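Putative general stress protein 26 (Jannaschia sp., PDB 2QEA) is of unproven function but, as a dimeric member of the pyridoxamine 5'-phosphate oxidase-like family, probably acts as an FMN-dependent oxidoreductase in the stress response. Local coordinates at residues W45-K50 with V114-F119; A60-A65 with T83-T88; E74-D79 with G124-T129; F9-E14 with T36-P41. All blocks are in the same frame, centred on the assembly; numbering follows the deposited sequence. Where two conformers were deposited one is given.

Interaction 1. Residues W45-K50 with V114-F119; sequences WFITAK and VCLLKF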
loop_
_atom_site.group_PDB
_atom_site.type_symbol
_atom_site.label_atom_id
_atom_site.label_comp_id
_atom_site.label_asym_id
_atom_site.label_seq_id
_atom_site.Cartn_x
_atom_site.Cartn_y
_atom_site.Cartn_z
ATOM N N TRP A 45 4.399 -12.916 8.541
ATOM C CA TRP A 45 5.127 -12.667 9.795
ATOM C C TRP A 45 5.758 -11.273 9.860
ATOM O O TRP A 45 6.237 -10.763 8.841
ATOM C CB TRP A 45 6.208 -13.735 9.979
ATOM C CG TRP A 45 5.671 -15.139 9.913
ATOM C CD1 TRP A 45 5.439 -15.883 8.787
ATOM C CD2 TRP A 45 5.285 -15.957 11.017
ATOM N NE1 TRP A 45 4.947 -17.119 9.125
ATOM C CE2 TRP A 45 4.839 -17.194 10.488
ATOM C CE3 TRP A 45 5.277 -15.771 12.407
ATOM C CZ2 TRP A 45 4.389 -18.245 11.304
ATOM C CZ3 TRP A 45 4.830 -16.812 13.220
ATOM C CH2 TRP A 45 4.390 -18.038 12.664
ATOM N N PHE A 46 5.745 -10.673 11.059
ATOM C CA PHE A 46 6.322 -9.340 11.316
ATOM C C PHE A 46 7.124 -9.331 12.622
ATOM O O PHE A 46 6.677 -9.897 13.620
ATOM C CB PHE A 46 5.228 -8.270 11.429
ATOM C CG PHE A 46 4.289 -8.221 10.258
ATOM C CD1 PHE A 46 4.565 -7.413 9.151
ATOM C CD2 PHE A 46 3.111 -8.980 10.267
ATOM C CE1 PHE A 46 3.682 -7.366 8.056
ATOM C CE2 PHE A 46 2.226 -8.944 9.187
ATOM C CZ PHE A 46 2.507 -8.138 8.077
ATOM N N ILE A 47 8.296 -8.689 12.601
ATOM C CA ILE A 47 9.156 -8.516 13.777
ATOM C C ILE A 47 8.974 -7.057 14.212
ATOM O O ILE A 47 9.255 -6.144 13.428
ATOM C CB ILE A 47 10.644 -8.805 13.457
ATOM C CG1 ILE A 47 10.821 -10.252 12.979
ATOM C CG2 ILE A 47 11.518 -8.559 14.688
ATOM C CD1 ILE A 47 12.248 -10.616 12.600
ATOM N N THR A 48 8.495 -6.850 15.443
ATOM C CA THR A 48 8.245 -5.510 16.001
ATOM C C THR A 48 8.657 -5.408 17.480
ATOM O O THR A 48 9.081 -6.396 18.085
ATOM C CB THR A 48 6.753 -5.125 15.829
ATOM O OG1 THR A 48 6.543 -3.763 16.231
ATOM C CG2 THR A 48 5.841 -6.057 16.633
ATOM N N ALA A 49 8.557 -4.196 18.030
ATOM C CA ALA A 49 8.898 -3.911 19.429
ATOM C C ALA A 49 7.694 -4.170 20.344
ATOM O O ALA A 49 6.553 -3.946 19.932
ATOM C CB ALA A 49 9.369 -2.467 19.575
ATOM N N LYS A 50 7.952 -4.642 21.572
ATOM C CA LYS A 50 6.882 -4.894 22.570
ATOM C C LYS A 50 6.134 -3.620 23.003
ATOM O O LYS A 50 4.946 -3.685 23.322
ATOM C CB LYS A 50 7.408 -5.620 23.822
ATOM C CG LYS A 50 7.770 -7.083 23.611
ATOM C CD LYS A 50 8.021 -7.786 24.945
ATOM C CE LYS A 50 8.420 -9.248 24.753
ATOM N NZ LYS A 50 8.789 -9.902 26.036
ATOM N N VAL A 114 11.984 -7.647 21.572
ATOM C CA VAL A 114 11.540 -8.347 20.347
ATOM C C VAL A 114 10.165 -9.006 20.529
ATOM O O VAL A 114 9.886 -9.585 21.578
ATOM C CB VAL A 114 12.593 -9.387 19.846
ATOM C CG1 VAL A 114 12.041 -10.277 18.728
ATOM C CG2 VAL A 114 13.823 -8.673 19.354
ATOM N N CYS A 115 9.328 -8.885 19.494
ATOM C CA CYS A 115 7.963 -9.413 19.469
ATOM C C CYS A 115 7.598 -9.890 18.056
ATOM O O CYS A 115 7.516 -9.072 17.135
ATOM C CB CYS A 115 6.995 -8.315 19.921
ATOM S SG CYS A 115 5.254 -8.720 19.798
ATOM N N LEU A 116 7.392 -11.200 17.895
ATOM C CA LEU A 116 7.011 -11.798 16.607
ATOM C C LEU A 116 5.485 -11.765 16.483
ATOM O O LEU A 116 4.788 -12.296 17.352
ATOM C CB LEU A 116 7.516 -13.246 16.510
ATOM C CG LEU A 116 7.269 -14.050 15.224
ATOM C CD1 LEU A 116 7.928 -13.397 14.015
ATOM C CD2 LEU A 116 7.774 -15.478 15.386
ATOM N N LEU A 117 4.986 -11.128 15.417
ATOM C CA LEU A 117 3.550 -11.045 15.115
ATOM C C LEU A 117 3.224 -11.936 13.908
ATOM O O LEU A 117 4.004 -11.991 12.953
ATOM C CB LEU A 117 3.125 -9.602 14.831
ATOM C CG LEU A 117 3.253 -8.566 15.954
ATOM C CD1 LEU A 117 2.783 -7.213 15.452
ATOM C CD2 LEU A 117 2.469 -8.967 17.202
ATOM N N LYS A 118 2.077 -12.622 13.972
ATOM C CA LYS A 118 1.603 -13.538 12.929
ATOM C C LYS A 118 0.240 -13.056 12.425
ATOM O O LYS A 118 -0.716 -12.986 13.207
ATOM C CB LYS A 118 1.476 -14.956 13.507
ATOM C CG LYS A 118 1.046 -16.049 12.515
ATOM C CD LYS A 118 0.869 -17.396 13.212
ATOM C CE LYS A 118 0.473 -18.490 12.226
ATOM N NZ LYS A 118 0.325 -19.822 12.872
ATOM N N PHE A 119 0.168 -12.722 11.134
ATOM C CA PHE A 119 -1.069 -12.293 10.477
ATOM C C PHE A 119 -1.543 -13.430 9.574
ATOM O O PHE A 119 -0.849 -13.782 8.617
ATOM C CB PHE A 119 -0.850 -11.021 9.650
ATOM C CG PHE A 119 -2.089 -10.538 8.945
ATOM C CD1 PHE A 119 -3.018 -9.739 9.614
ATOM C CD2 PHE A 119 -2.345 -10.900 7.614
ATOM C CE1 PHE A 119 -4.182 -9.301 8.966
ATOM C CE2 PHE A 119 -3.504 -10.468 6.957
ATOM C CZ PHE A 119 -4.426 -9.664 7.633
#
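Antiparallel pairing in the beta sheet of this pyridoxamine 5'-phosphate oxidase-like fold joins W45-K50, most of strand 44-49 and the residue after it, to V114-F119, the start of the long strand 114-129. F46 and L117 form a hydrogen-bonded pair: F46 N gives to L117 O at 2.9 Å, and L117 N returns a bond to F46 O at 2.8 Å. T48 and C115 repeat the pattern less evenly, since T48 N to C115 O is good at 3.0 Å but C115 N to T48 O is weak, its angle at hydrogen only 125°. On the face that carries W45, L116 and K118, the extended lysine chain runs alongside the indole and points the same way. Its CG lies 4.0 Å from the centroid of the six-membered ring of W45, over the face, in a CH-pi contact, while L116 CG comes to the indole edge, 3.9 Å from W45 CE3. The indole also stacks with the ring of F96. On the other face, T48 CG2 meets L117 CD1 at 3.5 Å; T48 OG1, anti to the backbone N (chi1 -173°), is turned to T52 instead. F119 CB reaches the edge of the F46 ring in its plane, 3.7 Å from CE2. The lysine therefore contributes its methylenes to apolar packing on a partly exposed face, whereas the buried face of F46, T48, C115 and L117 is largely apolar.

Interaction 2. Residues A60-A65 with T83-T88; sequences AGPQPA and TLERST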
loop_
_atom_site.group_PDB
_atom_site.type_symbol
_atom_site.label_atom_id
_atom_site.label_comp_id
_atom_site.label_asym_id
_atom_site.label_seq_id
_atom_site.Cartn_x
_atom_site.Cartn_y
_atom_site.Cartn_z
ATOM N N ALA A 60 -3.213 -9.351 24.959
ATOM C CA ALA A 60 -4.285 -10.135 25.597
ATOM C C ALA A 60 -4.706 -11.364 24.771
ATOM O O ALA A 60 -5.072 -12.390 25.346
ATOM C CB ALA A 60 -5.501 -9.253 25.887
ATOM N N GLY A 61 -4.656 -11.253 23.440
ATOM C CA GLY A 61 -5.011 -12.361 22.533
ATOM C C GLY A 61 -5.198 -11.941 21.077
ATOM O O GLY A 61 -5.002 -10.765 20.754
ATOM N N PRO A 62 -5.553 -12.898 20.181
ATOM C CA PRO A 62 -5.794 -12.595 18.756
ATOM C C PRO A 62 -6.892 -11.546 18.509
ATOM O O PRO A 62 -7.931 -11.578 19.184
ATOM C CB PRO A 62 -6.207 -13.952 18.166
ATOM C CG PRO A 62 -5.644 -14.955 19.083
ATOM C CD PRO A 62 -5.706 -14.342 20.447
ATOM N N GLN A 63 -6.641 -10.634 17.564
ATOM C CA GLN A 63 -7.559 -9.540 17.207
ATOM C C GLN A 63 -7.781 -9.461 15.690
ATOM O O GLN A 63 -6.840 -9.733 14.937
ATOM C CB GLN A 63 -6.969 -8.199 17.664
ATOM C CG GLN A 63 -6.871 -8.014 19.177
ATOM C CD GLN A 63 -8.217 -7.909 19.877
ATOM O OE1 GLN A 63 -9.231 -7.545 19.274
ATOM N NE2 GLN A 63 -8.226 -8.214 21.165
ATOM N N PRO A 64 -9.015 -9.100 15.236
ATOM C CA PRO A 64 -9.239 -8.879 13.795
ATOM C C PRO A 64 -8.329 -7.760 13.269
ATOM O O PRO A 64 -8.209 -6.713 13.915
ATOM C CB PRO A 64 -10.716 -8.460 13.719
ATOM C CG PRO A 64 -11.328 -8.997 14.945
ATOM C CD PRO A 64 -10.271 -8.925 15.996
ATOM N N ALA A 65 -7.684 -8.003 12.129
ATOM C CA ALA A 65 -6.720 -7.064 11.559
ATOM C C ALA A 65 -6.825 -6.924 10.049
ATOM O O ALA A 65 -7.448 -7.750 9.371
ATOM C CB ALA A 65 -5.314 -7.496 11.941
ATOM N N THR A 83 -6.429 -12.086 10.980
ATOM C CA THR A 83 -6.249 -12.123 12.433
ATOM C C THR A 83 -4.771 -11.906 12.769
ATOM O O THR A 83 -3.919 -12.637 12.259
ATOM C CB THR A 83 -6.688 -13.491 13.000
ATOM O OG1 THR A 83 -8.032 -13.775 12.588
ATOM C CG2 THR A 83 -6.612 -13.508 14.530
ATOM N N LEU A 84 -4.483 -10.907 13.610
ATOM C CA LEU A 84 -3.121 -10.606 14.079
ATOM C C LEU A 84 -2.987 -11.137 15.510
ATOM O O LEU A 84 -3.920 -11.015 16.308
ATOM C CB LEU A 84 -2.847 -9.099 14.046
ATOM C CG LEU A 84 -1.414 -8.622 14.313
ATOM C CD1 LEU A 84 -0.462 -9.109 13.227
ATOM C CD2 LEU A 84 -1.367 -7.103 14.405
ATOM N N GLU A 85 -1.825 -11.714 15.825
ATOM C CA GLU A 85 -1.556 -12.280 17.153
ATOM C C GLU A 85 -0.069 -12.410 17.471
ATOM O O GLU A 85 0.769 -12.355 16.567
ATOM C CB GLU A 85 -2.198 -13.674 17.266
ATOM C CG GLU A 85 -1.704 -14.697 16.231
ATOM C CD GLU A 85 -2.398 -16.043 16.341
ATOM O OE1 GLU A 85 -2.455 -16.605 17.456
ATOM O OE2 GLU A 85 -2.858 -16.557 15.300
ATOM N N ARG A 86 0.224 -12.588 18.764
ATOM C CA ARG A 86 1.575 -12.821 19.283
ATOM C C ARG A 86 1.973 -14.249 18.882
ATOM O O ARG A 86 1.108 -15.131 18.854
ATOM C CB ARG A 86 1.560 -12.747 20.826
ATOM C CG ARG A 86 2.853 -12.312 21.513
ATOM C CD ARG A 86 2.944 -10.790 21.612
ATOM N NE ARG A 86 3.872 -10.347 22.656
ATOM C CZ ARG A 86 4.025 -9.085 23.079
ATOM N NH1 ARG A 86 3.327 -8.076 22.546
ATOM N NH2 ARG A 86 4.894 -8.823 24.054
ATOM N N SER A 87 3.258 -14.480 18.626
ATOM C CA SER A 87 3.769 -15.817 18.323
ATOM C C SER A 87 5.039 -16.054 19.135
ATOM O O SER A 87 5.932 -15.202 19.139
ATOM C CB SER A 87 4.059 -15.982 16.837
ATOM O OG SER A 87 4.441 -17.318 16.561
ATOM N N THR A 88 5.090 -17.196 19.826
ATOM C CA THR A 88 6.263 -17.635 20.595
ATOM C C THR A 88 6.957 -18.801 19.852
ATOM O O THR A 88 7.577 -19.663 20.479
ATOM C CB THR A 88 5.850 -18.056 22.030
ATOM O OG1 THR A 88 4.957 -19.175 21.966
ATOM C CG2 THR A 88 5.167 -16.901 22.758
#
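T83 meets P62 through its methyl group: T83 CG2 lies 3.7 Å from P62 CB, placed there by a side chain whose CG2 is anti to the backbone N while OG1 sits beside that N (chi1 -54°). The CA of T83 also makes a CA-H...O contact with Q63 O. At L84 the backbones join. L84 N donates to Q63 O at 2.9 Å, and Q63 N donates to L84 O at 3.0 Å. P62 CA adds a CA-H...O contact to L84 O at 3.5 Å. The L84 side chain leaves on the other face of the sheet from T83, and its CB packs on A65 CB at 3.6 Å; farther out it meets L21, I23, L54 and V58. These bonds close the open end of the beta hairpin made by strands 63-71 and 76-87, two neighbours in the sheet of this pyridoxamine 5'-phosphate oxidase-like protein. Next comes E85, whose CB is 4.0 Å from P62 CA. Its CG stands between the backbone N and the carbonyl carbon (chi1 59°), and the extended chain carries OE1 to 3.9 Å from P62 CG, the E85 side chain crossing that of P62 at a slant. Beyond E85 the two segments part: the R86 side chain, modelled in two conformers, points away from this contact, and S87 continues the sheet by backbone pairing with L116.

Interaction 3. Residues E74-D79 with G124-T129; sequences EGLYAD and GEISIT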
loop_
_atom_site.group_PDB
_atom_site.type_symbol
_atom_site.label_atom_id
_atom_site.label_comp_id
_atom_site.label_asym_id
_atom_site.label_seq_id
_atom_site.Cartn_x
_atom_site.Cartn_y
_atom_site.Cartn_z
ATOM N N GLU A 74 6.481 -5.805 -8.180
ATOM C CA GLU A 74 5.907 -7.158 -8.241
ATOM C C GLU A 74 4.518 -7.209 -8.882
ATOM O O GLU A 74 4.108 -8.270 -9.348
ATOM C CB GLU A 74 5.856 -7.779 -6.834
ATOM C CG GLU A 74 7.236 -8.033 -6.224
ATOM C CD GLU A 74 8.055 -9.042 -7.023
ATOM O OE1 GLU A 74 7.545 -10.157 -7.280
ATOM O OE2 GLU A 74 9.211 -8.727 -7.377
ATOM N N GLY A 75 3.808 -6.080 -8.917
ATOM C CA GLY A 75 2.453 -6.026 -9.467
ATOM C C GLY A 75 1.453 -6.783 -8.607
ATOM O O GLY A 75 0.567 -7.455 -9.140
ATOM N N LEU A 76 1.620 -6.688 -7.283
ATOM C CA LEU A 76 0.753 -7.332 -6.299
ATOM C C LEU A 76 0.071 -6.231 -5.502
ATOM O O LEU A 76 0.746 -5.418 -4.864
ATOM C CB LEU A 76 1.563 -8.230 -5.358
ATOM C CG LEU A 76 0.799 -8.999 -4.270
ATOM C CD1 LEU A 76 -0.271 -9.908 -4.867
ATOM C CD2 LEU A 76 1.765 -9.801 -3.423
ATOM N N TYR A 77 -1.259 -6.203 -5.569
ATOM C CA TYR A 77 -2.091 -5.233 -4.853
ATOM C C TYR A 77 -3.137 -6.058 -4.115
ATOM O O TYR A 77 -3.749 -6.943 -4.721
ATOM C CB TYR A 77 -2.737 -4.248 -5.833
ATOM C CG TYR A 77 -1.750 -3.635 -6.805
ATOM C CD1 TYR A 77 -1.063 -2.458 -6.491
ATOM C CD2 TYR A 77 -1.475 -4.254 -8.035
ATOM C CE1 TYR A 77 -0.132 -1.897 -7.388
ATOM C CE2 TYR A 77 -0.546 -3.706 -8.936
ATOM C CZ TYR A 77 0.121 -2.529 -8.606
ATOM O OH TYR A 77 1.027 -1.990 -9.490
ATOM N N ALA A 78 -3.324 -5.797 -2.821
ATOM C CA ALA A 78 -4.257 -6.585 -2.012
ATOM C C ALA A 78 -4.698 -5.898 -0.728
ATOM O O ALA A 78 -3.865 -5.345 -0.020
ATOM C CB ALA A 78 -3.619 -7.928 -1.665
ATOM N N ASP A 79 -6.005 -5.920 -0.463
ATOM C CA ASP A 79 -6.591 -5.435 0.785
ATOM C C ASP A 79 -7.070 -6.723 1.455
ATOM O O ASP A 79 -8.026 -7.337 0.980
ATOM C CB ASP A 79 -7.748 -4.458 0.520
ATOM C CG ASP A 79 -8.373 -3.897 1.802
ATOM O OD1 ASP A 79 -7.861 -4.141 2.918
ATOM O OD2 ASP A 79 -9.394 -3.188 1.694
ATOM N N GLY A 124 -9.704 -11.407 1.024
ATOM C CA GLY A 124 -9.254 -10.128 0.471
ATOM C C GLY A 124 -9.448 -9.964 -1.022
ATOM O O GLY A 124 -9.580 -10.959 -1.738
ATOM N N GLU A 125 -9.480 -8.707 -1.477
ATOM C CA GLU A 125 -9.602 -8.387 -2.898
ATOM C C GLU A 125 -8.175 -8.179 -3.390
ATOM O O GLU A 125 -7.513 -7.230 -2.965
ATOM C CB GLU A 125 -10.482 -7.159 -3.140
ATOM C CG GLU A 125 -10.849 -6.979 -4.622
ATOM C CD GLU A 125 -11.940 -5.944 -4.894
ATOM O OE1 GLU A 125 -12.590 -5.445 -3.947
ATOM O OE2 GLU A 125 -12.161 -5.641 -6.089
ATOM N N ILE A 126 -7.721 -9.081 -4.267
ATOM C CA ILE A 126 -6.348 -9.128 -4.778
ATOM C C ILE A 126 -6.283 -8.844 -6.280
ATOM O O ILE A 126 -7.116 -9.347 -7.030
ATOM C CB ILE A 126 -5.746 -10.558 -4.548
ATOM C CG1 ILE A 126 -5.737 -10.930 -3.055
ATOM C CG2 ILE A 126 -4.325 -10.676 -5.123
ATOM C CD1 ILE A 126 -5.335 -12.370 -2.789
ATOM N N SER A 127 -5.296 -8.044 -6.696
ATOM C CA SER A 127 -5.003 -7.773 -8.112
ATOM C C SER A 127 -3.567 -8.227 -8.402
ATOM O O SER A 127 -2.649 -7.929 -7.631
ATOM C CB SER A 127 -5.157 -6.299 -8.470
ATOM O OG SER A 127 -6.499 -5.881 -8.346
ATOM N N ILE A 128 -3.406 -8.967 -9.499
ATOM C CA ILE A 128 -2.129 -9.494 -9.978
ATOM C C ILE A 128 -1.933 -8.882 -11.367
ATOM O O ILE A 128 -2.790 -9.082 -12.226
ATOM C CB ILE A 128 -2.198 -11.046 -10.072
ATOM C CG1 ILE A 128 -2.450 -11.685 -8.696
ATOM C CG2 ILE A 128 -0.938 -11.639 -10.668
ATOM C CD1 ILE A 128 -1.359 -11.448 -7.671
ATOM N N THR A 129 -0.847 -8.127 -11.576
ATOM C CA THR A 129 -0.555 -7.478 -12.878
ATOM C C THR A 129 0.868 -7.740 -13.368
ATOM O O THR A 129 1.739 -8.133 -12.599
ATOM C CB THR A 129 -0.753 -5.938 -12.830
ATOM O OG1 THR A 129 0.287 -5.327 -12.054
ATOM C CG2 THR A 129 -2.121 -5.568 -12.259
HETATM O O HOH W 1 1.472 -2.772 -12.018
#
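Y77 and S127 face each other as a hydrogen-bonded antiparallel pair, and the tyrosine side chain follows the partner strand from there. Its CB packs against S127 CB at 4.1 Å. With CG anti to the carbonyl carbon (chi1 -50°), the ring extends toward T129: CD2 passes S127 O at 3.9 Å, and CE2 meets T129 OG1 at 3.6 Å, the hydroxyl oxygen lying at the ring edge and in its plane. At the tip, Y77 OH accepts a hydrogen bond from a water at 2.7 Å that is also bonded to T129 OG1, and it has a further partner in D72. Water and D72 thus hold the phenol end. The backbone beneath is tied by antiparallel bonds: S127 N to Y77 O is short at 2.7 Å, and T129 N bonds to G75 O at 2.9 Å. G75, at positive phi, belongs to a G1 beta bulge formed with L76 opposite D71. On the other face, the L76 and I128 side chains lie alongside each other, CD1 to CD1 at 3.4 Å, and A78 CB packs on I126 CG1 at 3.9 Å. That apolar face is covered by helix 2-13, through F9, L5 and R12, while strands 63-71 and 153-159 flank the pair. The face of Y77, D79 and S127 packs on the second subunit, where P31 of that subunit meets Y77 and S127, and the backbone N of its L29 bonds D79 OD2.

Interaction 4. Residues F9-E14 with T36-P41; sequences FWDRLE and TDDDAP. With CA (calcium ion), chain E; CA (calcium ion), chain D.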
loop_
_atom_site.group_PDB
_atom_site.type_symbol
_atom_site.label_atom_id
_atom_site.label_comp_id
_atom_site.label_asym_id
_atom_site.label_seq_id
_atom_site.Cartn_x
_atom_site.Cartn_y
_atom_site.Cartn_z
ATOM N N PHE A 9 -0.481 -14.976 -5.155
ATOM C CA PHE A 9 -0.388 -13.966 -4.087
ATOM C C PHE A 9 0.802 -14.293 -3.166
ATOM O O PHE A 9 1.656 -13.434 -2.935
ATOM C CB PHE A 9 -1.710 -13.845 -3.292
ATOM C CG PHE A 9 -1.571 -13.126 -1.973
ATOM C CD1 PHE A 9 -1.624 -11.733 -1.910
ATOM C CD2 PHE A 9 -1.371 -13.851 -0.789
ATOM C CE1 PHE A 9 -1.488 -11.067 -0.683
ATOM C CE2 PHE A 9 -1.226 -13.200 0.437
ATOM C CZ PHE A 9 -1.287 -11.808 0.494
ATOM N N TRP A 10 0.841 -15.530 -2.660
ATOM C CA TRP A 10 1.942 -16.004 -1.793
ATOM C C TRP A 10 3.274 -16.059 -2.544
ATOM O O TRP A 10 4.332 -15.840 -1.952
ATOM C CB TRP A 10 1.652 -17.390 -1.204
ATOM C CG TRP A 10 0.475 -17.426 -0.293
ATOM C CD1 TRP A 10 -0.726 -18.021 -0.535
ATOM C CD2 TRP A 10 0.373 -16.821 0.999
ATOM N NE1 TRP A 10 -1.568 -17.840 0.531
ATOM C CE2 TRP A 10 -0.923 -17.105 1.490
ATOM C CE3 TRP A 10 1.253 -16.070 1.797
ATOM C CZ2 TRP A 10 -1.368 -16.664 2.747
ATOM C CZ3 TRP A 10 0.814 -15.631 3.053
ATOM C CH2 TRP A 10 -0.490 -15.929 3.512
ATOM N N ASP A 11 3.198 -16.365 -3.839
ATOM C CA ASP A 11 4.356 -16.418 -4.725
ATOM C C ASP A 11 5.058 -15.054 -4.776
ATOM O O ASP A 11 6.272 -14.986 -4.583
ATOM C CB ASP A 11 3.910 -16.851 -6.136
ATOM C CG ASP A 11 5.055 -17.198 -7.059
ATOM O OD1 ASP A 11 6.241 -17.155 -6.677
ATOM O OD2 ASP A 11 4.776 -17.546 -8.224
ATOM N N ARG A 12 4.292 -13.988 -4.995
ATOM C CA ARG A 12 4.848 -12.630 -5.109
ATOM C C ARG A 12 5.054 -11.869 -3.796
ATOM O O ARG A 12 5.910 -10.979 -3.753
ATOM C CB ARG A 12 3.997 -11.799 -6.061
ATOM C CG ARG A 12 3.991 -12.367 -7.456
ATOM C CD ARG A 12 3.210 -11.491 -8.364
ATOM N NE ARG A 12 3.183 -11.998 -9.734
ATOM C CZ ARG A 12 2.498 -11.439 -10.731
ATOM N NH1 ARG A 12 1.805 -10.315 -10.549
ATOM N NH2 ARG A 12 2.529 -12.000 -11.940
ATOM N N LEU A 13 4.299 -12.216 -2.747
ATOM C CA LEU A 13 4.392 -11.533 -1.435
ATOM C C LEU A 13 5.786 -11.560 -0.778
ATOM O O LEU A 13 6.121 -10.652 -0.017
ATOM C CB LEU A 13 3.326 -12.067 -0.457
ATOM C CG LEU A 13 3.176 -11.419 0.929
ATOM C CD1 LEU A 13 2.956 -9.922 0.822
ATOM C CD2 LEU A 13 2.034 -12.066 1.688
ATOM N N GLU A 14 6.583 -12.585 -1.086
ATOM C CA GLU A 14 7.970 -12.720 -0.592
ATOM C C GLU A 14 8.871 -11.542 -0.954
ATOM O O GLU A 14 9.637 -11.064 -0.114
ATOM C CB GLU A 14 8.628 -13.955 -1.188
ATOM C CG GLU A 14 8.055 -15.259 -0.734
ATOM C CD GLU A 14 8.728 -16.406 -1.419
ATOM O OE1 GLU A 14 8.759 -16.432 -2.669
ATOM O OE2 GLU A 14 9.228 -17.313 -0.721
ATOM N N THR A 36 7.713 -13.703 4.643
ATOM C CA THR A 36 7.022 -14.941 4.257
ATOM C C THR A 36 7.935 -15.883 3.473
ATOM O O THR A 36 9.043 -15.511 3.067
ATOM C CB THR A 36 5.756 -14.654 3.400
ATOM O OG1 THR A 36 6.129 -14.042 2.157
ATOM C CG2 THR A 36 4.781 -13.741 4.133
ATOM N N ASP A 37 7.455 -17.110 3.302
ATOM C CA ASP A 37 8.136 -18.147 2.529
ATOM C C ASP A 37 7.029 -18.908 1.798
ATOM O O ASP A 37 6.141 -19.462 2.450
ATOM C CB ASP A 37 8.940 -19.062 3.463
ATOM C CG ASP A 37 9.948 -19.948 2.726
ATOM O OD1 ASP A 37 9.758 -20.283 1.534
ATOM O OD2 ASP A 37 10.951 -20.326 3.368
ATOM N N ASP A 38 7.083 -18.931 0.461
ATOM C CA ASP A 38 6.051 -19.617 -0.355
ATOM C C ASP A 38 6.087 -21.159 -0.284
ATOM O O ASP A 38 5.202 -21.810 -0.834
ATOM C CB ASP A 38 5.956 -19.079 -1.806
ATOM C CG ASP A 38 7.230 -19.256 -2.625
ATOM O OD1 ASP A 38 8.246 -19.795 -2.132
ATOM O OD2 ASP A 38 7.214 -18.804 -3.789
ATOM N N ASP A 39 7.123 -21.725 0.348
ATOM C CA ASP A 39 7.173 -23.163 0.664
ATOM C C ASP A 39 6.175 -23.476 1.792
ATOM O O ASP A 39 5.571 -24.547 1.791
ATOM C CB ASP A 39 8.586 -23.607 1.084
ATOM C CG ASP A 39 9.609 -23.506 -0.048
ATOM O OD1 ASP A 39 9.306 -22.925 -1.118
ATOM O OD2 ASP A 39 10.735 -24.016 0.143
ATOM N N ALA A 40 6.018 -22.538 2.736
ATOM C CA ALA A 40 5.082 -22.638 3.865
ATOM C C ALA A 40 4.108 -21.437 3.878
ATOM O O ALA A 40 4.236 -20.541 4.721
ATOM C CB ALA A 40 5.864 -22.724 5.180
ATOM N N PRO A 41 3.141 -21.402 2.930
ATOM C CA PRO A 41 2.160 -20.310 2.890
ATOM C C PRO A 41 1.070 -20.471 3.953
ATOM O O PRO A 41 0.906 -21.561 4.514
ATOM C CB PRO A 41 1.559 -20.441 1.490
ATOM C CG PRO A 41 1.612 -21.890 1.216
ATOM C CD PRO A 41 2.890 -22.377 1.849
HETATM CA CA CA E . 8.018 -16.585 -4.964
HETATM CA CA CA D . 10.774 -18.619 -2.412
HETATM O O HOH W 2 4.625 -15.864 0.687
HETATM O O HOH W 3 6.908 -11.344 2.487
HETATM O O HOH W 4 9.535 -12.160 2.543
HETATM O O HOH W 5 9.995 -14.804 -5.338
#
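W10, D11 and E14, on or following helix 2-13, meet the loop T36-P41 around a pair of calcium ions, a two-metal site seen in the crystal. Metal coordination comes first. One calcium is bound by the backbone O of D11 at 2.4 Å, D11 OD1, E14 OE1, D38 OD2 and a water. E14 OE2 binds the second calcium at 2.6 Å. D38 OD1 also reaches that second ion, at a longer 2.8 Å. The carboxylates of E14 and D38 thus each bridge the two ions, their planes 43° apart, and the cations probably offset the repulsion of acids packed so closely. A hydrogen bond adds to the grip on the glutamate: D38 N donates to E14 OE2 at 2.9 Å, from above the carboxylate plane rather than within it. D37 in turn shapes the loop, its OD1 accepting from D39 N in an Asx turn within the type I turn D37-A40. Waters link the rest, since T36 OG1 shares one with W10 O and another with L13 O, while a third joins E14 O to T36 N. Apolar contact is made by L13 CD2 on T36 CG2 and by P41 against W10. The indole is sandwiched, with F9 CE2 on its opposite face, and P41 CB stands over the five-membered ring, 3.8 Å from its centroid and 14° off the ring normal.

How the interactions relate
From the N terminus, interaction 4 closes first, bringing the loop after strand 30-32 back to helix 2-13 at the calcium site. Interaction 1 opens soon afterwards at strand 44-49 and closes on strand 114-129; nested within its loop, interaction 2 closes the hairpin 63-71/76-87. Interaction 3 starts inside that hairpin and ends farther along strand 114-129, so it crosses both interactions 1 and 2. Strands 76-87 and 114-129 carry these three contacts through one sheet, interactions 1 and 2 touching through K118 N and E85 O while interaction 3 lies about 23 Å from interaction 1 and about 24 Å from interaction 2, centre to centre. R12 NH1, bonded to T129 O, connects interaction 4 with interaction 3.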